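Local atomic coordinates of apolipophorin-3b (Locusta migratoria, PDB entry 1AEP), a protein that helps load diacylglycerol into the hemolymph lipoprotein lipophorin, covering its expanding hydrophobic surface and so raising the amount of lipid it can carry during insect flight. Residues A53-S58 with E139-A144; A8-Q13 with A133-A138; H23-T28 with A146-S151; L40-A45 with D87-L92. One frame throughout, in Å; residues are numbered along the deposited sequence.

Interaction 1 of 4, residues A53-S58 with E139-A144; sequences AEVTTS and EKTKEA
The side chains of Val-55 and Lys-140 lie antiparallel, each passing the other, between two almost exactly antiparallel helices, whose axes in these segments approach to 10.1 Å at an angle of 173°. The torsion of Val-55 (chi1 170°) places CG1 anti to the backbone N and CG2 anti to the carbonyl carbon. CG2 is the branch used: it lies 3.9 Å from CB of Lys-140, against the aliphatic root of the lysine. CG2 also lies 4.1 Å from OG1 of Thr-141, whose side chain stands roughly perpendicular to that of Val-55. That hydroxyl makes its hydrogen bond within its own helix, to the carbonyl O of Ala-137, so a threonine can sit buried beside a valine, its polar branch satisfied by the backbone.

Lys-140 does two jobs. Its CB packs on the valine, and the chain, bent at chi2 (-139°), then carries the ammonium group along the outer edge of the contact. There NZ reaches OE1 of Glu-54 at 3.8 Å, a long salt bridge between side chains that stand roughly perpendicular. The glutamate is poorly ordered, and its OE1 also has a long, weak ion pair with Lys-51. The chemistry thus follows the amphipathic pattern: apolar branches make the close inner contact, while opposite charges meet loosely at the edge, where the attraction is probably weakened by water.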
loop_
_atom_site.group_PDB
_atom_site.type_symbol
_atom_site.label_atom_id
_atom_site.label_comp_id
_atom_site.label_asym_id
_atom_site.label_seq_id
_atom_site.Cartn_x
_atom_site.Cartn_y
_atom_site.Cartn_z
ATOM N N ALA A 53 -1.160 -0.746 7.655
ATOM C CA ALA A 53 -0.592 -0.936 8.952
ATOM C C ALA A 53 -0.933 -2.335 9.498
ATOM O O ALA A 53 -0.214 -2.921 10.309
ATOM C CB ALA A 53 -1.160 0.187 9.804
ATOM N N GLU A 54 -2.057 -2.885 9.047
ATOM C CA GLU A 54 -2.468 -4.203 9.487
ATOM C C GLU A 54 -1.474 -5.244 9.047
ATOM O O GLU A 54 -1.070 -6.111 9.824
ATOM C CB GLU A 54 -3.818 -4.585 8.875
ATOM C CG GLU A 54 -4.804 -5.252 9.832
ATOM C CD GLU A 54 -6.216 -4.932 9.447
ATOM O OE1 GLU A 54 -6.830 -5.575 8.642
ATOM O OE2 GLU A 54 -6.656 -3.842 10.076
ATOM N N VAL A 55 -1.111 -5.140 7.765
ATOM C CA VAL A 55 -0.168 -5.986 7.081
ATOM C C VAL A 55 1.159 -5.915 7.784
ATOM O O VAL A 55 1.735 -6.919 8.215
ATOM C CB VAL A 55 -0.010 -5.395 5.664
ATOM C CG1 VAL A 55 1.104 -6.012 4.893
ATOM C CG2 VAL A 55 -1.283 -5.570 4.904
ATOM N N THR A 56 1.643 -4.687 7.934
ATOM C CA THR A 56 2.887 -4.446 8.622
ATOM C C THR A 56 2.983 -5.211 9.928
ATOM O O THR A 56 3.999 -5.807 10.253
ATOM C CB THR A 56 2.919 -2.955 8.911
ATOM O OG1 THR A 56 3.417 -2.285 7.778
ATOM C CG2 THR A 56 3.805 -2.738 10.095
ATOM N N THR A 57 1.887 -5.199 10.683
ATOM C CA THR A 57 1.813 -5.889 11.955
ATOM C C THR A 57 1.802 -7.391 11.824
ATOM O O THR A 57 2.418 -8.127 12.573
ATOM C CB THR A 57 0.625 -5.381 12.761
ATOM O OG1 THR A 57 0.941 -4.045 13.037
ATOM C CG2 THR A 57 0.520 -6.158 14.055
ATOM N N SER A 58 1.133 -7.866 10.823
ATOM C CA SER A 58 1.118 -9.293 10.703
ATOM C C SER A 58 2.420 -9.864 10.164
ATOM O O SER A 58 2.777 -11.005 10.431
ATOM C CB SER A 58 -0.096 -9.663 9.888
ATOM O OG SER A 58 0.186 -9.403 8.556
ATOM N N GLU A 139 -1.945 -9.406 -1.190
ATOM C CA GLU A 139 -3.329 -9.422 -1.572
ATOM C C GLU A 139 -4.122 -8.377 -0.827
ATOM O O GLU A 139 -4.963 -7.679 -1.395
ATOM C CB GLU A 139 -3.920 -10.807 -1.375
ATOM C CG GLU A 139 -3.877 -11.585 -2.703
ATOM C CD GLU A 139 -3.879 -13.066 -2.498
ATOM O OE1 GLU A 139 -4.355 -13.581 -1.508
ATOM O OE2 GLU A 139 -3.314 -13.730 -3.477
ATOM N N LYS A 140 -3.823 -8.282 0.471
ATOM C CA LYS A 140 -4.460 -7.314 1.352
ATOM C C LYS A 140 -4.152 -5.896 0.920
ATOM O O LYS A 140 -4.978 -5.010 1.076
ATOM C CB LYS A 140 -3.993 -7.435 2.774
ATOM C CG LYS A 140 -4.660 -8.563 3.516
ATOM C CD LYS A 140 -5.007 -8.122 4.917
ATOM C CE LYS A 140 -5.008 -9.273 5.906
ATOM N NZ LYS A 140 -5.546 -8.892 7.223
ATOM N N THR A 141 -2.951 -5.679 0.393
ATOM C CA THR A 141 -2.557 -4.368 -0.077
ATOM C C THR A 141 -3.296 -4.024 -1.377
ATOM O O THR A 141 -3.732 -2.892 -1.605
ATOM C CB THR A 141 -1.009 -4.316 -0.190
ATOM O OG1 THR A 141 -0.430 -4.762 1.023
ATOM C CG2 THR A 141 -0.517 -2.922 -0.543
ATOM N N LYS A 142 -3.449 -5.027 -2.250
ATOM C CA LYS A 142 -4.155 -4.894 -3.513
ATOM C C LYS A 142 -5.603 -4.473 -3.268
ATOM O O LYS A 142 -6.099 -3.528 -3.895
ATOM C CB LYS A 142 -4.116 -6.246 -4.144
ATOM C CG LYS A 142 -4.274 -6.163 -5.615
ATOM C CD LYS A 142 -5.401 -7.024 -6.094
ATOM C CE LYS A 142 -4.943 -8.198 -6.942
ATOM N NZ LYS A 142 -5.813 -8.358 -8.102
ATOM N N GLU A 143 -6.255 -5.161 -2.304
ATOM C CA GLU A 143 -7.648 -4.883 -1.903
ATOM C C GLU A 143 -7.839 -3.473 -1.368
ATOM O O GLU A 143 -8.793 -2.769 -1.727
ATOM C CB GLU A 143 -8.286 -5.925 -0.945
ATOM C CG GLU A 143 -9.867 -5.932 -0.899
ATOM C CD GLU A 143 -10.609 -6.176 -2.195
ATOM O OE1 GLU A 143 -9.900 -6.916 -3.064
ATOM O OE2 GLU A 143 -11.737 -5.681 -2.416
ATOM N N ALA A 144 -6.927 -3.064 -0.491
ATOM C CA ALA A 144 -6.985 -1.747 0.069
ATOM C C ALA A 144 -7.007 -0.730 -1.060
ATOM O O ALA A 144 -7.854 0.152 -1.108
ATOM C CB ALA A 144 -5.791 -1.538 0.969
#

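Interaction 2 of 4, residues A8-Q13 with A133-A138; sequences AEAVQQ and ALQEAA
In Val-11, chi1 of 165° turns CG1 anti to the backbone N and leaves CG2 on the side of Ala-138, whose CB it approaches to 4.4 Å. In Gln-135, CG stands opposite the backbone N (chi1 179°), and the further turn at chi2 swings the amide along the flank of the contact until NE2 is 4.4 Å from CB of Ala-10. The two alanines need no torsion to meet.

Between these two looser touches lies the main one, CB of Ala-10 against CB of Ala-138 at 4.0 Å, methyl to methyl, with both CB atoms directed at the opposing helix. Alanine suits this place because a single methyl on each side lets the backbones come close: CA of Ala-10 and CA of Ala-138 are 6.2 Å apart, and the local axes 9.4 Å. The glutamine is partly exposed, and its amide sits beside the methyl of Ala-10 at the border.

The segments run nearly parallel, crossing at 15°, on helix 7-25 and helix 131-154, the first and last of the bundle. Helix 94-121 covers the inner side, its Trp-112 touching both Val-11 and Ala-137; Ala-137 also packs on Val-55 and Leu-59 of helix 36-63, and Ala-138 meets Leu-14 of helix 7-25.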
loop_
_atom_site.group_PDB
_atom_site.type_symbol
_atom_site.label_atom_id
_atom_site.label_comp_id
_atom_site.label_asym_id
_atom_site.label_seq_id
_atom_site.Cartn_x
_atom_site.Cartn_y
_atom_site.Cartn_z
ATOM N N ALA A 8 5.856 -12.434 -7.381
ATOM C CA ALA A 8 6.046 -11.626 -8.553
ATOM C C ALA A 8 4.704 -11.264 -9.149
ATOM O O ALA A 8 4.399 -10.094 -9.398
ATOM C CB ALA A 8 6.815 -12.487 -9.531
ATOM N N GLU A 9 3.901 -12.292 -9.340
ATOM C CA GLU A 9 2.588 -12.057 -9.886
ATOM C C GLU A 9 1.796 -11.107 -9.042
ATOM O O GLU A 9 1.357 -10.050 -9.510
ATOM C CB GLU A 9 1.756 -13.304 -10.099
ATOM C CG GLU A 9 0.960 -13.153 -11.421
ATOM C CD GLU A 9 -0.451 -13.656 -11.336
ATOM O OE1 GLU A 9 -0.673 -14.429 -10.285
ATOM O OE2 GLU A 9 -1.296 -13.383 -12.167
ATOM N N ALA A 10 1.594 -11.525 -7.798
ATOM C CA ALA A 10 0.850 -10.732 -6.846
ATOM C C ALA A 10 1.254 -9.266 -6.908
ATOM O O ALA A 10 0.430 -8.362 -7.069
ATOM C CB ALA A 10 1.098 -11.288 -5.464
ATOM N N VAL A 11 2.554 -9.078 -6.826
ATOM C CA VAL A 11 3.127 -7.771 -6.842
ATOM C C VAL A 11 2.883 -7.023 -8.135
ATOM O O VAL A 11 2.798 -5.798 -8.139
ATOM C CB VAL A 11 4.532 -7.778 -6.299
ATOM C CG1 VAL A 11 5.215 -6.501 -6.675
ATOM C CG2 VAL A 11 4.454 -7.912 -4.763
ATOM N N GLN A 12 2.747 -7.768 -9.222
ATOM C CA GLN A 12 2.517 -7.156 -10.510
ATOM C C GLN A 12 1.083 -6.656 -10.610
ATOM O O GLN A 12 0.774 -5.595 -11.155
ATOM C CB GLN A 12 2.845 -8.168 -11.605
ATOM C CG GLN A 12 4.136 -7.801 -12.360
ATOM C CD GLN A 12 3.839 -7.632 -13.826
ATOM O OE1 GLN A 12 4.119 -6.564 -14.407
ATOM N NE2 GLN A 12 3.212 -8.674 -14.420
ATOM N N GLN A 13 0.214 -7.444 -10.010
ATOM C CA GLN A 13 -1.174 -7.127 -9.981
ATOM C C GLN A 13 -1.442 -5.935 -9.067
ATOM O O GLN A 13 -2.325 -5.119 -9.296
ATOM C CB GLN A 13 -1.828 -8.412 -9.508
ATOM C CG GLN A 13 -2.363 -9.322 -10.626
ATOM C CD GLN A 13 -3.214 -10.443 -10.047
ATOM O OE1 GLN A 13 -4.347 -10.227 -9.608
ATOM N NE2 GLN A 13 -2.672 -11.644 -10.015
ATOM N N ALA A 133 2.855 -15.751 3.826
ATOM C CA ALA A 133 2.656 -14.490 4.495
ATOM C C ALA A 133 2.838 -13.301 3.571
ATOM O O ALA A 133 2.008 -12.406 3.525
ATOM C CB ALA A 133 3.624 -14.392 5.625
ATOM N N LEU A 134 3.943 -13.289 2.841
ATOM C CA LEU A 134 4.184 -12.208 1.915
ATOM C C LEU A 134 3.027 -12.131 0.933
ATOM O O LEU A 134 2.530 -11.048 0.639
ATOM C CB LEU A 134 5.463 -12.470 1.118
ATOM C CG LEU A 134 6.755 -12.063 1.824
ATOM C CD1 LEU A 134 8.004 -12.303 0.919
ATOM C CD2 LEU A 134 6.646 -10.622 2.282
ATOM N N GLN A 135 2.605 -13.288 0.425
ATOM C CA GLN A 135 1.533 -13.354 -0.560
ATOM C C GLN A 135 0.220 -12.832 -0.022
ATOM O O GLN A 135 -0.474 -12.049 -0.666
ATOM C CB GLN A 135 1.308 -14.765 -1.121
ATOM C CG GLN A 135 0.174 -14.876 -2.136
ATOM C CD GLN A 135 0.577 -15.348 -3.515
ATOM O OE1 GLN A 135 -0.281 -15.756 -4.331
ATOM N NE2 GLN A 135 1.880 -15.288 -3.786
ATOM N N GLU A 136 -0.139 -13.278 1.161
ATOM C CA GLU A 136 -1.373 -12.805 1.681
ATOM C C GLU A 136 -1.331 -11.285 1.849
ATOM O O GLU A 136 -2.238 -10.546 1.449
ATOM C CB GLU A 136 -1.890 -13.688 2.828
ATOM C CG GLU A 136 -1.643 -13.250 4.277
ATOM C CD GLU A 136 -2.040 -14.322 5.269
ATOM O OE1 GLU A 136 -1.600 -15.467 5.224
ATOM O OE2 GLU A 136 -2.891 -13.896 6.178
ATOM N N ALA A 137 -0.230 -10.825 2.393
ATOM C CA ALA A 137 -0.045 -9.402 2.596
ATOM C C ALA A 137 -0.158 -8.601 1.298
ATOM O O ALA A 137 -0.666 -7.478 1.278
ATOM C CB ALA A 137 1.293 -9.153 3.262
ATOM N N ALA A 138 0.341 -9.186 0.210
ATOM C CA ALA A 138 0.285 -8.524 -1.067
ATOM C C ALA A 138 -1.145 -8.393 -1.523
ATOM O O ALA A 138 -1.508 -7.403 -2.122
ATOM C CB ALA A 138 1.168 -9.139 -2.125
#

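Interaction 3 of 4, residues H23-T28 with A146-S151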
loop_
_atom_site.group_PDB
_atom_site.type_symbol
_atom_site.label_atom_id
_atom_site.label_comp_id
_atom_site.label_asym_id
_atom_site.label_seq_id
_atom_site.Cartn_x
_atom_site.Cartn_y
_atom_site.Cartn_z
ATOM N N HIS A 23 -4.356 7.436 -10.697
ATOM C CA HIS A 23 -4.871 8.234 -11.800
ATOM C C HIS A 23 -6.144 8.953 -11.369
ATOM O O HIS A 23 -6.323 10.150 -11.604
ATOM C CB HIS A 23 -5.228 7.368 -13.065
ATOM C CG HIS A 23 -5.640 8.102 -14.347
ATOM N ND1 HIS A 23 -4.702 8.720 -15.184
ATOM C CD2 HIS A 23 -6.884 8.309 -14.928
ATOM C CE1 HIS A 23 -5.370 9.279 -16.212
ATOM N NE2 HIS A 23 -6.686 9.057 -16.091
ATOM N N GLU A 24 -7.040 8.173 -10.753
ATOM C CA GLU A 24 -8.345 8.601 -10.254
ATOM C C GLU A 24 -8.345 9.638 -9.174
ATOM O O GLU A 24 -9.301 10.401 -9.051
ATOM C CB GLU A 24 -9.225 7.417 -9.873
ATOM C CG GLU A 24 -9.915 6.877 -11.130
ATOM C CD GLU A 24 -11.336 6.582 -10.838
ATOM O OE1 GLU A 24 -12.054 7.685 -10.693
ATOM O OE2 GLU A 24 -11.773 5.458 -10.748
ATOM N N LEU A 25 -7.270 9.636 -8.391
ATOM C CA LEU A 25 -7.132 10.588 -7.331
ATOM C C LEU A 25 -7.414 11.995 -7.848
ATOM O O LEU A 25 -8.087 12.794 -7.192
ATOM C CB LEU A 25 -5.742 10.590 -6.737
ATOM C CG LEU A 25 -5.819 9.882 -5.392
ATOM C CD1 LEU A 25 -7.044 9.017 -5.362
ATOM C CD2 LEU A 25 -4.487 9.162 -5.186
ATOM N N HIS A 26 -6.922 12.268 -9.067
ATOM C CA HIS A 26 -7.061 13.556 -9.797
ATOM C C HIS A 26 -8.500 13.928 -10.131
ATOM O O HIS A 26 -8.816 15.077 -10.449
ATOM C CB HIS A 26 -6.333 13.599 -11.176
ATOM C CG HIS A 26 -4.871 13.506 -11.113
ATOM N ND1 HIS A 26 -4.117 12.726 -12.000
ATOM C CD2 HIS A 26 -4.025 14.105 -10.265
ATOM C CE1 HIS A 26 -2.835 12.877 -11.644
ATOM N NE2 HIS A 26 -2.751 13.698 -10.597
ATOM N N GLU A 27 -9.383 12.961 -10.095
ATOM C CA GLU A 27 -10.734 13.283 -10.428
ATOM C C GLU A 27 -11.505 13.711 -9.211
ATOM O O GLU A 27 -12.711 13.950 -9.285
ATOM C CB GLU A 27 -11.429 12.106 -11.104
ATOM C CG GLU A 27 -11.548 12.317 -12.628
ATOM C CD GLU A 27 -11.828 11.049 -13.366
ATOM O OE1 GLU A 27 -13.119 10.798 -13.490
ATOM O OE2 GLU A 27 -10.933 10.320 -13.797
ATOM N N THR A 28 -10.805 13.773 -8.078
ATOM C CA THR A 28 -11.454 14.185 -6.851
ATOM C C THR A 28 -11.680 15.681 -6.937
ATOM O O THR A 28 -12.487 16.250 -6.217
ATOM C CB THR A 28 -10.704 13.855 -5.536
ATOM O OG1 THR A 28 -9.333 14.138 -5.636
ATOM C CG2 THR A 28 -10.957 12.401 -5.083
ATOM N N ALA A 146 -7.779 -1.349 -4.284
ATOM C CA ALA A 146 -8.940 -1.451 -5.156
ATOM C C ALA A 146 -10.125 -0.753 -4.498
ATOM O O ALA A 146 -10.899 -0.047 -5.130
ATOM C CB ALA A 146 -9.316 -2.887 -5.363
ATOM N N ASN A 147 -10.247 -0.946 -3.189
ATOM C CA ASN A 147 -11.303 -0.353 -2.415
ATOM C C ASN A 147 -11.289 1.139 -2.536
ATOM O O ASN A 147 -12.325 1.761 -2.770
ATOM C CB ASN A 147 -11.107 -0.691 -0.976
ATOM C CG ASN A 147 -11.861 -1.951 -0.656
ATOM O OD1 ASN A 147 -11.827 -2.414 0.479
ATOM N ND2 ASN A 147 -12.521 -2.523 -1.675
ATOM N N LEU A 148 -10.098 1.702 -2.374
ATOM C CA LEU A 148 -9.906 3.131 -2.494
ATOM C C LEU A 148 -10.398 3.602 -3.838
ATOM O O LEU A 148 -11.167 4.549 -3.973
ATOM C CB LEU A 148 -8.410 3.449 -2.403
ATOM C CG LEU A 148 -8.058 4.914 -2.144
ATOM C CD1 LEU A 148 -7.228 4.897 -0.897
ATOM C CD2 LEU A 148 -7.183 5.330 -3.269
ATOM N N GLN A 149 -9.958 2.918 -4.861
ATOM C CA GLN A 149 -10.377 3.296 -6.167
ATOM C C GLN A 149 -11.886 3.251 -6.342
ATOM O O GLN A 149 -12.483 4.182 -6.862
ATOM C CB GLN A 149 -9.727 2.329 -7.092
ATOM C CG GLN A 149 -10.235 2.541 -8.476
ATOM C CD GLN A 149 -9.341 1.851 -9.452
ATOM O OE1 GLN A 149 -8.475 1.042 -9.059
ATOM N NE2 GLN A 149 -9.550 2.211 -10.708
ATOM N N ASN A 150 -12.507 2.152 -5.895
ATOM C CA ASN A 150 -13.951 2.041 -5.988
ATOM C C ASN A 150 -14.632 3.269 -5.399
ATOM O O ASN A 150 -15.613 3.787 -5.922
ATOM C CB ASN A 150 -14.425 0.796 -5.230
ATOM C CG ASN A 150 -14.165 -0.477 -6.012
ATOM O OD1 ASN A 150 -13.747 -0.438 -7.184
ATOM N ND2 ASN A 150 -14.397 -1.594 -5.369
ATOM N N SER A 151 -14.064 3.772 -4.298
ATOM C CA SER A 151 -14.592 4.956 -3.637
ATOM C C SER A 151 -14.470 6.256 -4.467
ATOM O O SER A 151 -15.441 6.981 -4.662
ATOM C CB SER A 151 -13.999 5.096 -2.225
ATOM O OG SER A 151 -14.064 3.826 -1.573
#
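Glu-24 and Gln-149 cross at about a right angle, and their flat ends are turned just as steeply, with the carboxylate and amide planes 77° apart. The glutamine runs out extended, its CG anti to the backbone N (chi1 173°), whereas the glutamate bends at chi2 so that OE2 comes in from the side of the glutamine. OE2 of Glu-24 is 3.9 Å from NE2 and, almost equally near, 4.0 Å from CG of Gln-149. One carboxylate oxygen is therefore about as near the CG of the glutamine as its amide nitrogen, and the attraction between oxygen and NH2 is at most loose. Two long polar side chains suit this partly exposed border, since their ends can remain hydrated.

Deeper in, Leu-25 and Leu-148 meet methyl to methyl, CD1 of the first against CD2 of the second at 4.2 Å. An apolar pair inside a polar one is what amphipathic helices give in the five-helix bundle of apolipophorin III; here it joins the last part of helix 7-25 to helix 131-154. Leu-25 also touches Leu-105 of helix 94-121, while Leu-148 lies on Phe-48 of helix 36-63.

Within helix 131-154, the carbonyl O of Asn-147 is gripped twice by Ser-151, from its N at 3.1 Å and from its OG at 3.0 Å, the two donors arriving from opposite faces of the carbonyl plane.

Interaction 4 of 4, residues L40-A45 with D87-L92; sequences LLTEQA and DAATSL
Apolar contact dominates here, and Ala-89 is its centre. Its CB points at the helix and fits between two side chains one turn apart, 3.8 Å from CB of Ala-45 and 3.9 Å from CG2 of Thr-42. The threonine presents its methyl because chi1 (-67°) sets CG2 anti to the backbone N and keeps OG1 beside that N. Small residues suit the spot: with only methyls between them, the CA atoms of Thr-42 and Ala-89 come within 5.2 Å.

A second kind of touch sets methyl groups against backbone oxygens. CB of Ala-45 lies 4.2 Å from O of Ala-88, and CG2 of Thr-42 is 4.0 Å from O of Ala-89; both are van der Waals neighbours.

Hydrogen bonding is directed elsewhere. OG1 of Thr-42 bonds to the carbonyl O of Leu-38, one turn back in its own helix, and O of Ala-88 has a weak bond from NE2 of Gln-97.

Residues 87-92 are irregular, belonging to the connection that leads from helix 69-83 into helix 94-121. Ala-45 touches Leu-101 of that following helix as well. A long interhelical connection thus packs on the flank of helix 36-63 in the elongated up-and-down bundle of five helices that is the fold of apolipophorin III.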
loop_
_atom_site.group_PDB
_atom_site.type_symbol
_atom_site.label_atom_id
_atom_site.label_comp_id
_atom_site.label_asym_id
_atom_site.label_seq_id
_atom_site.Cartn_x
_atom_site.Cartn_y
_atom_site.Cartn_z
ATOM N N LEU A 40 -13.453 13.470 1.633
ATOM C CA LEU A 40 -13.480 12.182 0.983
ATOM C C LEU A 40 -12.074 11.562 1.025
ATOM O O LEU A 40 -11.818 10.476 1.558
ATOM C CB LEU A 40 -14.013 12.355 -0.471
ATOM C CG LEU A 40 -13.490 11.304 -1.453
ATOM C CD1 LEU A 40 -14.431 10.124 -1.530
ATOM C CD2 LEU A 40 -13.290 11.817 -2.851
ATOM N N LEU A 41 -11.129 12.293 0.477
ATOM C CA LEU A 41 -9.755 11.893 0.447
ATOM C C LEU A 41 -9.198 11.511 1.823
ATOM O O LEU A 41 -8.585 10.452 2.005
ATOM C CB LEU A 41 -9.021 13.151 -0.121
ATOM C CG LEU A 41 -8.416 12.878 -1.476
ATOM C CD1 LEU A 41 -9.400 11.994 -2.190
ATOM C CD2 LEU A 41 -8.161 14.146 -2.234
ATOM N N THR A 42 -9.379 12.412 2.772
ATOM C CA THR A 42 -8.829 12.168 4.070
ATOM C C THR A 42 -9.278 10.857 4.607
ATOM O O THR A 42 -8.512 10.104 5.197
ATOM C CB THR A 42 -9.156 13.252 5.006
ATOM O OG1 THR A 42 -8.472 14.384 4.531
ATOM C CG2 THR A 42 -8.469 12.825 6.296
ATOM N N GLU A 43 -10.540 10.614 4.341
ATOM C CA GLU A 43 -11.176 9.394 4.762
ATOM C C GLU A 43 -10.531 8.195 4.130
ATOM O O GLU A 43 -10.077 7.268 4.794
ATOM C CB GLU A 43 -12.634 9.463 4.317
ATOM C CG GLU A 43 -13.465 8.308 4.861
ATOM C CD GLU A 43 -14.938 8.578 4.765
ATOM O OE1 GLU A 43 -15.616 8.291 3.802
ATOM O OE2 GLU A 43 -15.430 9.185 5.850
ATOM N N GLN A 44 -10.502 8.224 2.818
ATOM C CA GLN A 44 -9.908 7.151 2.069
ATOM C C GLN A 44 -8.471 6.893 2.483
ATOM O O GLN A 44 -8.045 5.750 2.679
ATOM C CB GLN A 44 -10.025 7.554 0.602
ATOM C CG GLN A 44 -11.502 7.516 0.234
ATOM C CD GLN A 44 -12.093 6.215 0.737
ATOM O OE1 GLN A 44 -11.620 5.124 0.390
ATOM N NE2 GLN A 44 -13.116 6.318 1.579
ATOM N N ALA A 45 -7.726 7.970 2.599
ATOM C CA ALA A 45 -6.363 7.830 3.009
ATOM C C ALA A 45 -6.290 7.109 4.343
ATOM O O ALA A 45 -5.434 6.269 4.591
ATOM C CB ALA A 45 -5.834 9.223 3.135
ATOM N N ASP A 87 2.027 9.353 7.749
ATOM C CA ASP A 87 1.657 10.722 7.504
ATOM C C ASP A 87 1.109 10.928 6.127
ATOM O O ASP A 87 1.768 11.491 5.270
ATOM C CB ASP A 87 2.868 11.620 7.644
ATOM C CG ASP A 87 3.259 11.774 9.068
ATOM O OD1 ASP A 87 2.472 11.991 9.981
ATOM O OD2 ASP A 87 4.568 11.644 9.255
ATOM N N ALA A 88 -0.113 10.485 5.911
ATOM C CA ALA A 88 -0.672 10.638 4.602
ATOM C C ALA A 88 -2.014 11.344 4.579
ATOM O O ALA A 88 -2.480 11.769 3.518
ATOM C CB ALA A 88 -0.674 9.313 3.891
ATOM N N ALA A 89 -2.628 11.484 5.741
ATOM C CA ALA A 89 -3.904 12.151 5.783
ATOM C C ALA A 89 -3.800 13.352 6.689
ATOM O O ALA A 89 -4.740 13.756 7.360
ATOM C CB ALA A 89 -4.959 11.187 6.311
ATOM N N THR A 90 -2.588 13.898 6.728
ATOM C CA THR A 90 -2.265 15.033 7.559
ATOM C C THR A 90 -2.489 16.413 6.936
ATOM O O THR A 90 -2.999 17.293 7.612
ATOM C CB THR A 90 -0.821 14.725 7.932
ATOM O OG1 THR A 90 -0.099 14.452 6.742
ATOM C CG2 THR A 90 -0.755 13.480 8.848
ATOM N N SER A 91 -2.068 16.586 5.688
ATOM C CA SER A 91 -2.227 17.881 5.057
ATOM C C SER A 91 -3.544 18.552 5.351
ATOM O O SER A 91 -4.532 17.876 5.513
ATOM C CB SER A 91 -1.603 18.143 3.704
ATOM O OG SER A 91 -0.479 19.061 3.929
ATOM N N LEU A 92 -3.517 19.864 5.491
ATOM C CA LEU A 92 -4.684 20.684 5.821
ATOM C C LEU A 92 -5.440 21.204 4.618
ATOM O O LEU A 92 -6.461 21.861 4.775
ATOM C CB LEU A 92 -4.410 21.844 6.811
ATOM C CG LEU A 92 -4.111 21.449 8.253
ATOM C CD1 LEU A 92 -4.775 20.125 8.595
ATOM C CD2 LEU A 92 -2.595 21.374 8.457
#

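In the fold
Helix 131-154 takes part in interactions 1, 2 and 3: it pairs with helix 7-25 at two places whose centres are about 21 Å apart, and with helix 36-63 in interaction 1. Interaction 4 instead packs a loop on helix 36-63. All four are partly buried, but interaction 1 lies nearest the chain's centre, about 7 Å away, against 11 to 14 Å for the others. Interactions 1 and 3 pair an apolar inside with charged or polar chains at the border; interactions 2 and 4 rest mainly on methyl groups. Neighbours are linked: NZ of Lys-142 hydrogen-bonds to OE1 of Gln-13 between interactions 1 and 2, and Thr-28 meets Leu-40 and Leu-41 between 3 and 4.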